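Local atomic coordinates of sulfotransferase (Mus musculus, PDB entry 5X2B), a protein that probably transfers sulfonate groups to acceptor molecules, as members of the sulfotransferase family do, and binds adenosine-3',5'-diphosphate and a calcium ion. Residues Thr14-Glu19 with Pro64-Asp69; Ile34-Tyr39 with Arg82-Thr87; Phe170-Glu175 with Arg273-Tyr278. All coordinates share one frame; numbering follows the deposited sequence.

Interaction 1. Residues Thr14-Glu19 with Pro64-Asp69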
loop_
_atom_site.group_PDB
_atom_site.type_symbol
_atom_site.label_atom_id
_atom_site.label_comp_id
_atom_site.label_asym_id
_atom_site.label_seq_id
_atom_site.Cartn_x
_atom_site.Cartn_y
_atom_site.Cartn_z
ATOM N N THR F 14 6.881 15.583 4.389
ATOM C CA THR F 14 7.904 16.516 3.961
ATOM C C THR F 14 9.147 15.716 3.689
ATOM O O THR F 14 10.037 16.196 3.009
ATOM C CB THR F 14 8.155 17.608 4.996
ATOM O OG1 THR F 14 8.300 17.022 6.292
ATOM C CG2 THR F 14 6.981 18.557 5.001
ATOM N N MET F 15 9.182 14.493 4.228
ATOM C CA MET F 15 10.209 13.526 3.873
ATOM C C MET F 15 10.060 13.123 2.417
ATOM O O MET F 15 10.843 12.341 1.903
ATOM C CB MET F 15 10.131 12.261 4.729
ATOM C CG MET F 15 10.717 12.356 6.141
ATOM S SD MET F 15 11.010 10.716 6.892
ATOM C CE MET F 15 9.384 9.965 6.757
ATOM N N SER F 16 9.053 13.641 1.747
ATOM C CA SER F 16 9.030 13.543 0.312
ATOM C C SER F 16 9.232 14.913 -0.230
ATOM O O SER F 16 8.286 15.688 -0.315
ATOM C CB SER F 16 7.698 13.021 -0.165
ATOM O OG SER F 16 7.512 11.688 0.281
ATOM N N SER F 17 10.457 15.217 -0.588
ATOM C CA SER F 17 10.762 16.562 -0.983
ATOM C C SER F 17 9.827 16.871 -2.085
ATOM O O SER F 17 9.341 16.003 -2.772
ATOM C CB SER F 17 12.198 16.719 -1.476
ATOM O OG SER F 17 12.265 16.558 -2.883
ATOM N N GLU F 18 9.558 18.134 -2.222
ATOM C CA GLU F 18 8.771 18.604 -3.295
ATOM C C GLU F 18 9.505 18.427 -4.607
ATOM O O GLU F 18 8.885 18.396 -5.667
ATOM C CB GLU F 18 8.573 20.082 -3.057
ATOM C CG GLU F 18 7.960 20.838 -4.215
ATOM C CD GLU F 18 8.312 22.319 -4.156
ATOM O OE1 GLU F 18 8.593 22.830 -3.039
ATOM O OE2 GLU F 18 8.331 22.961 -5.230
ATOM N N GLU F 19 10.829 18.365 -4.563
ATOM C CA GLU F 19 11.598 18.321 -5.804
ATOM C C GLU F 19 11.307 16.999 -6.455
ATOM O O GLU F 19 10.827 16.938 -7.577
ATOM C CB GLU F 19 13.088 18.462 -5.537
ATOM C CG GLU F 19 13.451 19.839 -5.043
ATOM C CD GLU F 19 12.667 20.251 -3.784
ATOM O OE1 GLU F 19 12.890 19.654 -2.694
ATOM O OE2 GLU F 19 11.825 21.178 -3.890
ATOM N N PRO F 64 10.629 3.339 -0.839
ATOM C CA PRO F 64 9.536 3.940 -1.588
ATOM C C PRO F 64 10.085 4.862 -2.613
ATOM O O PRO F 64 11.002 5.632 -2.378
ATOM C CB PRO F 64 8.781 4.713 -0.531
ATOM C CG PRO F 64 8.971 3.896 0.662
ATOM C CD PRO F 64 10.392 3.418 0.597
ATOM N N ILE F 65 9.563 4.769 -3.797
ATOM C CA ILE F 65 10.145 5.562 -4.806
ATOM C C ILE F 65 9.964 7.013 -4.456
ATOM O O ILE F 65 10.756 7.852 -4.880
ATOM C CB ILE F 65 9.449 5.369 -6.089
ATOM C CG1 ILE F 65 10.024 6.345 -7.090
ATOM C CG2 ILE F 65 7.995 5.655 -5.913
ATOM C CD1 ILE F 65 9.941 5.827 -8.490
ATOM N N GLU F 66 8.906 7.310 -3.706
ATOM C CA GLU F 66 8.502 8.699 -3.520
ATOM C C GLU F 66 9.074 9.228 -2.238
ATOM O O GLU F 66 8.700 10.293 -1.775
ATOM C CB GLU F 66 6.977 8.871 -3.518
ATOM C CG GLU F 66 6.229 8.257 -2.320
ATOM C CD GLU F 66 5.840 6.813 -2.527
ATOM O OE1 GLU F 66 6.349 6.178 -3.472
ATOM O OE2 GLU F 66 5.016 6.318 -1.730
ATOM N N LEU F 67 9.992 8.483 -1.655
ATOM C CA LEU F 67 10.647 8.963 -0.479
ATOM C C LEU F 67 11.935 9.676 -0.940
ATOM O O LEU F 67 12.784 9.045 -1.565
ATOM C CB LEU F 67 10.932 7.784 0.441
ATOM C CG LEU F 67 11.844 8.002 1.640
ATOM C CD1 LEU F 67 11.153 8.963 2.586
ATOM C CD2 LEU F 67 12.200 6.680 2.366
ATOM N N GLY F 68 12.029 10.998 -0.715
ATOM C CA GLY F 68 13.321 11.699 -0.665
ATOM C C GLY F 68 13.748 12.855 -1.583
ATOM O O GLY F 68 12.923 13.666 -2.021
ATOM N N ASP F 69 15.077 12.938 -1.794
ATOM C CA ASP F 69 15.727 13.941 -2.643
ATOM C C ASP F 69 15.561 13.483 -4.062
ATOM O O ASP F 69 15.496 12.277 -4.333
ATOM C CB ASP F 69 17.266 13.949 -2.506
ATOM C CG ASP F 69 17.787 14.371 -1.146
ATOM O OD1 ASP F 69 17.933 13.505 -0.263
ATOM O OD2 ASP F 69 18.173 15.552 -0.990
#

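Interaction 2. Residues Ile34-Tyr39 with Arg82-Thr87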
loop_
_atom_site.group_PDB
_atom_site.type_symbol
_atom_site.label_atom_id
_atom_site.label_comp_id
_atom_site.label_asym_id
_atom_site.label_seq_id
_atom_site.Cartn_x
_atom_site.Cartn_y
_atom_site.Cartn_z
ATOM N N ILE F 34 9.440 -3.791 -10.987
ATOM C CA ILE F 34 8.156 -4.133 -10.361
ATOM C C ILE F 34 7.706 -3.081 -9.321
ATOM O O ILE F 34 8.492 -2.565 -8.564
ATOM C CB ILE F 34 8.249 -5.476 -9.653
ATOM C CG1 ILE F 34 8.716 -6.544 -10.631
ATOM C CG2 ILE F 34 6.886 -5.903 -9.038
ATOM C CD1 ILE F 34 8.933 -7.878 -9.961
ATOM N N PHE F 35 6.430 -2.782 -9.277
ATOM C CA PHE F 35 5.941 -1.764 -8.373
ATOM C C PHE F 35 4.903 -2.368 -7.439
ATOM O O PHE F 35 4.035 -3.096 -7.868
ATOM C CB PHE F 35 5.358 -0.629 -9.198
ATOM C CG PHE F 35 6.409 0.244 -9.850
ATOM C CD1 PHE F 35 6.887 -0.026 -11.124
ATOM C CD2 PHE F 35 6.902 1.340 -9.193
ATOM C CE1 PHE F 35 7.845 0.767 -11.723
ATOM C CE2 PHE F 35 7.858 2.142 -9.792
ATOM C CZ PHE F 35 8.330 1.835 -11.062
ATOM N N LEU F 36 5.017 -2.136 -6.137
ATOM C CA LEU F 36 4.055 -2.726 -5.211
ATOM C C LEU F 36 3.261 -1.575 -4.744
ATOM O O LEU F 36 3.811 -0.681 -4.155
ATOM C CB LEU F 36 4.767 -3.373 -4.056
ATOM C CG LEU F 36 5.811 -4.281 -4.731
ATOM C CD1 LEU F 36 6.849 -4.892 -3.809
ATOM C CD2 LEU F 36 5.067 -5.374 -5.415
ATOM N N VAL F 37 1.976 -1.578 -5.022
ATOM C CA VAL F 37 1.180 -0.395 -4.792
ATOM C C VAL F 37 -0.041 -0.644 -3.860
ATOM O O VAL F 37 -0.676 -1.710 -3.860
ATOM C CB VAL F 37 0.814 0.245 -6.149
ATOM C CG1 VAL F 37 0.309 1.641 -5.979
ATOM C CG2 VAL F 37 2.028 0.284 -7.021
ATOM N N SER F 38 -0.295 0.354 -3.012
ATOM C CA SER F 38 -1.358 0.332 -2.006
ATOM C C SER F 38 -1.542 1.768 -1.479
ATOM O O SER F 38 -0.656 2.595 -1.578
ATOM C CB SER F 38 -0.969 -0.539 -0.821
ATOM O OG SER F 38 -0.117 0.203 0.018
ATOM N N TYR F 39 -2.703 2.058 -0.939
ATOM C CA TYR F 39 -2.909 3.284 -0.210
ATOM C C TYR F 39 -2.413 2.895 1.146
ATOM O O TYR F 39 -2.288 1.728 1.443
ATOM C CB TYR F 39 -4.401 3.540 -0.190
ATOM C CG TYR F 39 -4.882 4.795 0.484
ATOM C CD1 TYR F 39 -4.925 6.004 -0.202
ATOM C CD2 TYR F 39 -5.385 4.757 1.765
ATOM C CE1 TYR F 39 -5.423 7.157 0.396
ATOM C CE2 TYR F 39 -5.890 5.898 2.369
ATOM C CZ TYR F 39 -5.891 7.100 1.693
ATOM O OH TYR F 39 -6.380 8.227 2.324
ATOM N N ARG F 82 16.940 -6.752 -10.548
ATOM C CA ARG F 82 15.535 -6.517 -10.736
ATOM C C ARG F 82 14.989 -5.831 -9.538
ATOM O O ARG F 82 15.209 -6.236 -8.392
ATOM C CB ARG F 82 14.778 -7.819 -10.867
ATOM C CG ARG F 82 13.328 -7.583 -11.237
ATOM C CD ARG F 82 12.621 -8.846 -11.436
ATOM N NE ARG F 82 11.416 -8.571 -12.180
ATOM C CZ ARG F 82 10.512 -9.491 -12.465
ATOM N NH1 ARG F 82 10.684 -10.754 -12.035
ATOM N NH2 ARG F 82 9.432 -9.140 -13.173
ATOM N N ARG F 83 14.203 -4.826 -9.842
ATOM C CA ARG F 83 13.763 -3.880 -8.872
ATOM C C ARG F 83 12.316 -4.072 -8.509
ATOM O O ARG F 83 11.451 -4.009 -9.395
ATOM C CB ARG F 83 13.948 -2.505 -9.485
ATOM C CG ARG F 83 15.367 -2.177 -9.750
ATOM C CD ARG F 83 15.524 -0.699 -9.955
ATOM N NE ARG F 83 14.664 -0.267 -11.043
ATOM C CZ ARG F 83 14.871 0.824 -11.752
ATOM N NH1 ARG F 83 15.918 1.572 -11.487
ATOM N NH2 ARG F 83 14.047 1.152 -12.735
ATOM N N ALA F 84 12.054 -4.294 -7.209
ATOM C CA ALA F 84 10.700 -4.147 -6.610
ATOM C C ALA F 84 10.567 -2.793 -5.919
ATOM O O ALA F 84 11.251 -2.519 -4.932
ATOM C CB ALA F 84 10.426 -5.233 -5.608
ATOM N N ILE F 85 9.705 -1.942 -6.461
ATOM C CA ILE F 85 9.628 -0.554 -6.057
ATOM C C ILE F 85 8.316 -0.255 -5.321
ATOM O O ILE F 85 7.211 -0.363 -5.876
ATOM C CB ILE F 85 9.752 0.308 -7.263
ATOM C CG1 ILE F 85 11.040 -0.083 -8.012
ATOM C CG2 ILE F 85 9.700 1.747 -6.836
ATOM C CD1 ILE F 85 11.092 0.392 -9.459
ATOM N N PRO F 86 8.429 0.056 -4.024
ATOM C CA PRO F 86 7.170 0.236 -3.320
ATOM C C PRO F 86 6.707 1.669 -3.454
ATOM O O PRO F 86 7.576 2.529 -3.666
ATOM C CB PRO F 86 7.542 -0.103 -1.883
ATOM C CG PRO F 86 9.030 0.100 -1.803
ATOM C CD PRO F 86 9.571 -0.141 -3.114
ATOM N N THR F 87 5.395 1.922 -3.372
ATOM C CA THR F 87 4.880 3.300 -3.508
ATOM C C THR F 87 3.424 3.502 -3.014
ATOM O O THR F 87 2.664 2.536 -2.903
ATOM C CB THR F 87 5.007 3.766 -4.991
ATOM O OG1 THR F 87 4.767 5.160 -5.078
ATOM C CG2 THR F 87 4.016 3.033 -5.887
#

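Interaction 3. Residues Phe170-Glu175 with Arg273-Tyr278. With A3P (adenosine-3'-5'-diphosphate), chain B.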
loop_
_atom_site.group_PDB
_atom_site.type_symbol
_atom_site.label_atom_id
_atom_site.label_comp_id
_atom_site.label_asym_id
_atom_site.label_seq_id
_atom_site.Cartn_x
_atom_site.Cartn_y
_atom_site.Cartn_z
ATOM N N PHE F 170 -4.321 -7.066 -9.022
ATOM C CA PHE F 170 -4.901 -6.565 -7.787
ATOM C C PHE F 170 -4.864 -7.635 -6.764
ATOM O O PHE F 170 -5.167 -8.791 -7.053
ATOM C CB PHE F 170 -6.335 -6.100 -7.969
ATOM C CG PHE F 170 -6.454 -4.644 -8.288
ATOM C CD1 PHE F 170 -6.067 -4.155 -9.505
ATOM C CD2 PHE F 170 -6.962 -3.761 -7.371
ATOM C CE1 PHE F 170 -6.196 -2.808 -9.786
ATOM C CE2 PHE F 170 -7.099 -2.399 -7.666
ATOM C CZ PHE F 170 -6.729 -1.939 -8.861
ATOM N N ILE F 171 -4.481 -7.237 -5.567
ATOM C CA ILE F 171 -4.637 -8.090 -4.396
ATOM C C ILE F 171 -5.438 -7.433 -3.227
ATOM O O ILE F 171 -5.181 -6.281 -2.878
ATOM C CB ILE F 171 -3.243 -8.441 -3.862
ATOM C CG1 ILE F 171 -2.387 -9.068 -4.952
ATOM C CG2 ILE F 171 -3.344 -9.381 -2.684
ATOM C CD1 ILE F 171 -2.865 -10.436 -5.439
ATOM N N PHE F 172 -6.351 -8.179 -2.592
ATOM C CA PHE F 172 -7.152 -7.701 -1.454
ATOM C C PHE F 172 -6.568 -8.153 -0.146
ATOM O O PHE F 172 -6.457 -9.360 0.065
ATOM C CB PHE F 172 -8.527 -8.358 -1.391
ATOM C CG PHE F 172 -9.488 -7.936 -2.449
ATOM C CD1 PHE F 172 -10.652 -7.259 -2.110
ATOM C CD2 PHE F 172 -9.264 -8.269 -3.776
ATOM C CE1 PHE F 172 -11.567 -6.901 -3.085
ATOM C CE2 PHE F 172 -10.167 -7.914 -4.767
ATOM C CZ PHE F 172 -11.323 -7.219 -4.420
ATOM N N TYR F 173 -6.321 -7.211 0.764
ATOM C CA TYR F 173 -5.915 -7.514 2.130
ATOM C C TYR F 173 -6.631 -8.739 2.633
ATOM O O TYR F 173 -6.036 -9.724 3.134
ATOM C CB TYR F 173 -6.330 -6.377 3.050
ATOM C CG TYR F 173 -5.864 -6.585 4.476
ATOM C CD1 TYR F 173 -4.605 -6.188 4.870
ATOM C CD2 TYR F 173 -6.678 -7.159 5.434
ATOM C CE1 TYR F 173 -4.170 -6.335 6.180
ATOM C CE2 TYR F 173 -6.244 -7.329 6.753
ATOM C CZ TYR F 173 -4.993 -6.909 7.113
ATOM O OH TYR F 173 -4.554 -7.055 8.409
ATOM N N GLU F 174 -7.945 -8.649 2.514
ATOM C CA GLU F 174 -8.788 -9.659 3.064
ATOM C C GLU F 174 -8.501 -11.066 2.570
ATOM O O GLU F 174 -8.800 -11.974 3.314
ATOM C CB GLU F 174 -10.267 -9.306 2.871
ATOM C CG GLU F 174 -10.723 -8.076 3.655
ATOM C CD GLU F 174 -10.409 -6.755 2.986
ATOM O OE1 GLU F 174 -10.042 -6.721 1.782
ATOM O OE2 GLU F 174 -10.541 -5.745 3.701
ATOM N N GLU F 175 -7.931 -11.279 1.378
ATOM C CA GLU F 175 -7.725 -12.637 0.817
ATOM C C GLU F 175 -6.499 -13.311 1.429
ATOM O O GLU F 175 -6.327 -14.566 1.430
ATOM C CB GLU F 175 -7.523 -12.568 -0.708
ATOM C CG GLU F 175 -8.103 -13.752 -1.546
ATOM C CD GLU F 175 -7.190 -15.000 -1.734
ATOM O OE1 GLU F 175 -6.343 -14.964 -2.653
ATOM O OE2 GLU F 175 -7.345 -16.023 -1.016
ATOM N N ARG F 273 -17.813 -3.591 -4.464
ATOM C CA ARG F 273 -18.719 -4.714 -4.258
ATOM C C ARG F 273 -18.040 -5.848 -3.523
ATOM O O ARG F 273 -18.621 -6.450 -2.608
ATOM C CB ARG F 273 -19.204 -5.247 -5.606
ATOM C CG ARG F 273 -20.360 -6.255 -5.476
ATOM C CD ARG F 273 -20.091 -7.546 -6.252
ATOM N NE ARG F 273 -19.750 -7.256 -7.645
ATOM C CZ ARG F 273 -18.791 -7.861 -8.348
ATOM N NH1 ARG F 273 -18.580 -7.498 -9.604
ATOM N NH2 ARG F 273 -18.048 -8.820 -7.825
ATOM N N CYS F 274 -16.813 -6.150 -3.936
ATOM C CA CYS F 274 -16.094 -7.258 -3.354
ATOM C C CYS F 274 -15.580 -6.888 -2.027
ATOM O O CYS F 274 -15.421 -7.752 -1.184
ATOM C CB CYS F 274 -14.959 -7.664 -4.236
ATOM S SG CYS F 274 -15.572 -8.576 -5.617
ATOM N N LEU F 275 -15.330 -5.605 -1.826
ATOM C CA LEU F 275 -14.935 -5.140 -0.511
ATOM C C LEU F 275 -16.139 -5.212 0.433
ATOM O O LEU F 275 -15.994 -5.085 1.653
ATOM C CB LEU F 275 -14.361 -3.733 -0.598
ATOM C CG LEU F 275 -12.968 -3.763 -1.164
ATOM C CD1 LEU F 275 -12.501 -2.372 -1.501
ATOM C CD2 LEU F 275 -12.074 -4.430 -0.143
ATOM N N LYS F 276 -17.316 -5.472 -0.145
ATOM C CA LYS F 276 -18.562 -5.594 0.614
ATOM C C LYS F 276 -18.923 -7.062 0.846
ATOM O O LYS F 276 -19.165 -7.472 1.987
ATOM C CB LYS F 276 -19.697 -4.834 -0.106
ATOM C CG LYS F 276 -19.717 -3.327 0.202
ATOM C CD LYS F 276 -20.460 -2.490 -0.849
ATOM C CE LYS F 276 -21.939 -2.864 -0.963
ATOM N NZ LYS F 276 -22.834 -1.667 -1.165
ATOM N N GLU F 277 -18.945 -7.844 -0.230
ATOM C CA GLU F 277 -19.113 -9.293 -0.127
ATOM C C GLU F 277 -18.260 -9.942 0.936
ATOM O O GLU F 277 -18.505 -11.085 1.319
ATOM C CB GLU F 277 -18.825 -9.958 -1.449
ATOM C CG GLU F 277 -20.093 -10.212 -2.190
ATOM C CD GLU F 277 -20.959 -8.956 -2.275
ATOM O OE1 GLU F 277 -21.522 -8.523 -1.238
ATOM O OE2 GLU F 277 -21.068 -8.398 -3.385
ATOM N N TYR F 278 -17.235 -9.223 1.378
ATOM C CA TYR F 278 -16.513 -9.565 2.592
ATOM C C TYR F 278 -17.279 -9.059 3.795
ATOM O O TYR F 278 -17.584 -9.815 4.730
ATOM C CB TYR F 278 -15.147 -8.894 2.599
ATOM C CG TYR F 278 -14.216 -9.463 1.568
ATOM C CD1 TYR F 278 -13.922 -10.805 1.577
ATOM C CD2 TYR F 278 -13.631 -8.663 0.586
ATOM C CE1 TYR F 278 -13.103 -11.347 0.650
ATOM C CE2 TYR F 278 -12.793 -9.208 -0.357
ATOM C CZ TYR F 278 -12.532 -10.556 -0.314
ATOM O OH TYR F 278 -11.716 -11.184 -1.232
HETATM P P1 A3P B . -4.010 -2.358 11.113
HETATM O O1P A3P B . -3.822 -0.835 11.332
HETATM O O2P A3P B . -5.509 -2.641 11.008
HETATM O O3P A3P B . -3.427 -3.108 12.281
HETATM P P2 A3P B . 0.371 -0.696 5.657
HETATM O O4P A3P B . 0.583 0.604 6.262
HETATM O O5P A3P B . 0.101 -0.469 4.203
HETATM O O6P A3P B . 1.624 -1.558 5.815
HETATM O "O5'" A3P B . -0.911 -1.458 6.356
HETATM C "C5'" A3P B . -0.837 -1.956 7.672
HETATM C "C4'" A3P B . -1.834 -2.923 8.132
HETATM O "O4'" A3P B . -1.486 -4.251 7.821
HETATM C "C3'" A3P B . -1.948 -2.835 9.599
HETATM O "O3'" A3P B . -3.326 -2.855 9.847
HETATM C "C2'" A3P B . -1.150 -3.970 10.007
HETATM O "O2'" A3P B . -1.389 -4.445 11.325
HETATM C "C1'" A3P B . -1.478 -4.997 9.024
HETATM N N9 A3P B . -0.543 -6.134 8.881
HETATM C C8 A3P B . 0.784 -6.019 8.675
HETATM N N7 A3P B . 1.324 -7.232 8.553
HETATM C C5 A3P B . 0.336 -8.132 8.659
HETATM C C6 A3P B . 0.310 -9.510 8.619
HETATM N N6 A3P B . 1.550 -10.197 8.414
HETATM N N1 A3P B . -0.828 -10.186 8.758
HETATM C C2 A3P B . -1.959 -9.506 8.925
HETATM N N3 A3P B . -1.975 -8.174 8.986
HETATM C C4 A3P B . -0.854 -7.449 8.861
#

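Interaction 1. Residues Thr14-Glu19 with Pro64-Asp69
S16 and S17 dock onto the backbone of E66 and G68 in a polar loop-to-loop contact at the periphery of the fold, where the turn leading into helix 18-22 meets the loop between strand 59-61 and helix 72-77. The hydroxyl of S16 gives its proton to the carbonyl of E66: OG lies 2.8 Å from E66 O and is tilted 27° from the carbonyl plane. It gets there because OG stands beside the backbone N, anti to the carbonyl carbon (chi1 -65°). One residue on, S17 N donates to G68 O over 3.2 Å, through a bent bond of 139° at the hydrogen. S17 is also the N-cap of helix 18-22, its OG accepting from L20 N and, weakly, from E19 N at 2.9 Å. The same serine thus joins the loop by its amide and begins the helix by its hydroxyl. Across from it, P64-L67 forms a type I turn, closed by L67 N to P64 O at 3.1 Å, and K72 NZ binds the carbonyl of P64. G68, which has no side chain, follows, and here the backbones come close, S16 CA to G68 CA 4.8 Å. Beside the serines, L67 CD1 packs on M15 CB at 4.1 Å and also rests near M15 O. The carboxylate of E66 heads the other way, binding T87 and H88 N.

Interaction 2. Residues Ile34-Tyr39 with Arg82-Thr87
I34, F35, L36 and V37 pair in parallel with A84, I85, P86 and T87, the two strand axes approaching to 4.3 Å with their directions 24° apart. The bonds alternate as parallel pairing requires: I34 and L36 each use both N and O, L36 N reaching I85 O at 2.8 Å and L36 O receiving T87 N at 3.1 Å. On one face of the sheet I85 lies alongside F35 and sets CD1 over the ring, 3.9 Å from the centroid, in a CH-pi contact. Further along that face V37 CG2 meets T87 CG2 at 3.6 Å. The other face carries I34 and L36, with L36 CD1 4.0 Å from A84 CB. R82, extended from CG to NE, brings its guanidinium beside I34, whose CD1 sits over one face of it, 3.4 Å from CZ. The middle strand 34-37 and its neighbour 82-87 belong to the parallel sheet of the P-loop NTPase-like sulfotransferase fold, and the chain beyond strand 34-37 leads to the nucleotide, with the S38 side chain about 4 Å from it at nearest approach. Main-chain bonds set the register and mostly apolar side chains meet beside them; R82 NE and T87 OG1 have partners outside the pair, D32 O and E66.

Interaction 3. Residues Phe170-Glu175 with Arg273-Tyr278
F172 reaches from the end of strand 168-172 toward Y278, L275 and C274 of helix 270-279. From CB, the first torsion (chi1 -71°) places CG beside the backbone N, 4.1 Å from both CE2 and OH of Y278. CD1 meets two groups: Y278 CE2 at 3.4 Å, near the plane of the tyrosine ring, and L275 CD2 at 3.7 Å. At the far end CE1 and CZ both settle against C274 CB, each 3.7 Å from it. The two aromatic planes stand at 64°, an oblique pair, with Y278 OH over a face of the phenylalanine. E174 completes the packing by laying CB over the centre of the Y278 ring, 3.9 Å from the centroid and 2° off its normal. Its OE1 sits at the edge of the F172 ring, in its plane, and touches L275 CD2 at 3.6 Å. Here strand 168-172 gives way to helix 173-191, and Y173, between the two packing residues, points elsewhere: its OH donates a weak bond to N3 of the adenine. With no hydrogen bond between the segments, the C-terminal helix is joined here by van der Waals contacts, mostly of carbon and aromatic groups, while E174 OE2 bonds N111 N.

In the fold
From the N terminus, residues 14-19 come first, and interaction 1 closes on 64-69 a loop that encloses strand 34-37. Interaction 2 starts inside that loop and finishes outside it at 82-87, so the two cross. They also touch: E66 OE1 meets T87 OG1, and I65 packs on I85 and T87 and through its backbone N bonds P86 O, tying the peripheral loops to the parallel sheet. Interaction 3 follows in series, joining the edge strand 168-172 to the C-terminal helix 270-279 after an excursion that is about half helix and has no strand. It lies across the chain's centre from interaction 1, about 30 Å between centres, yet reaches the same sheet as interaction 2, with strand 104-109 between their strands.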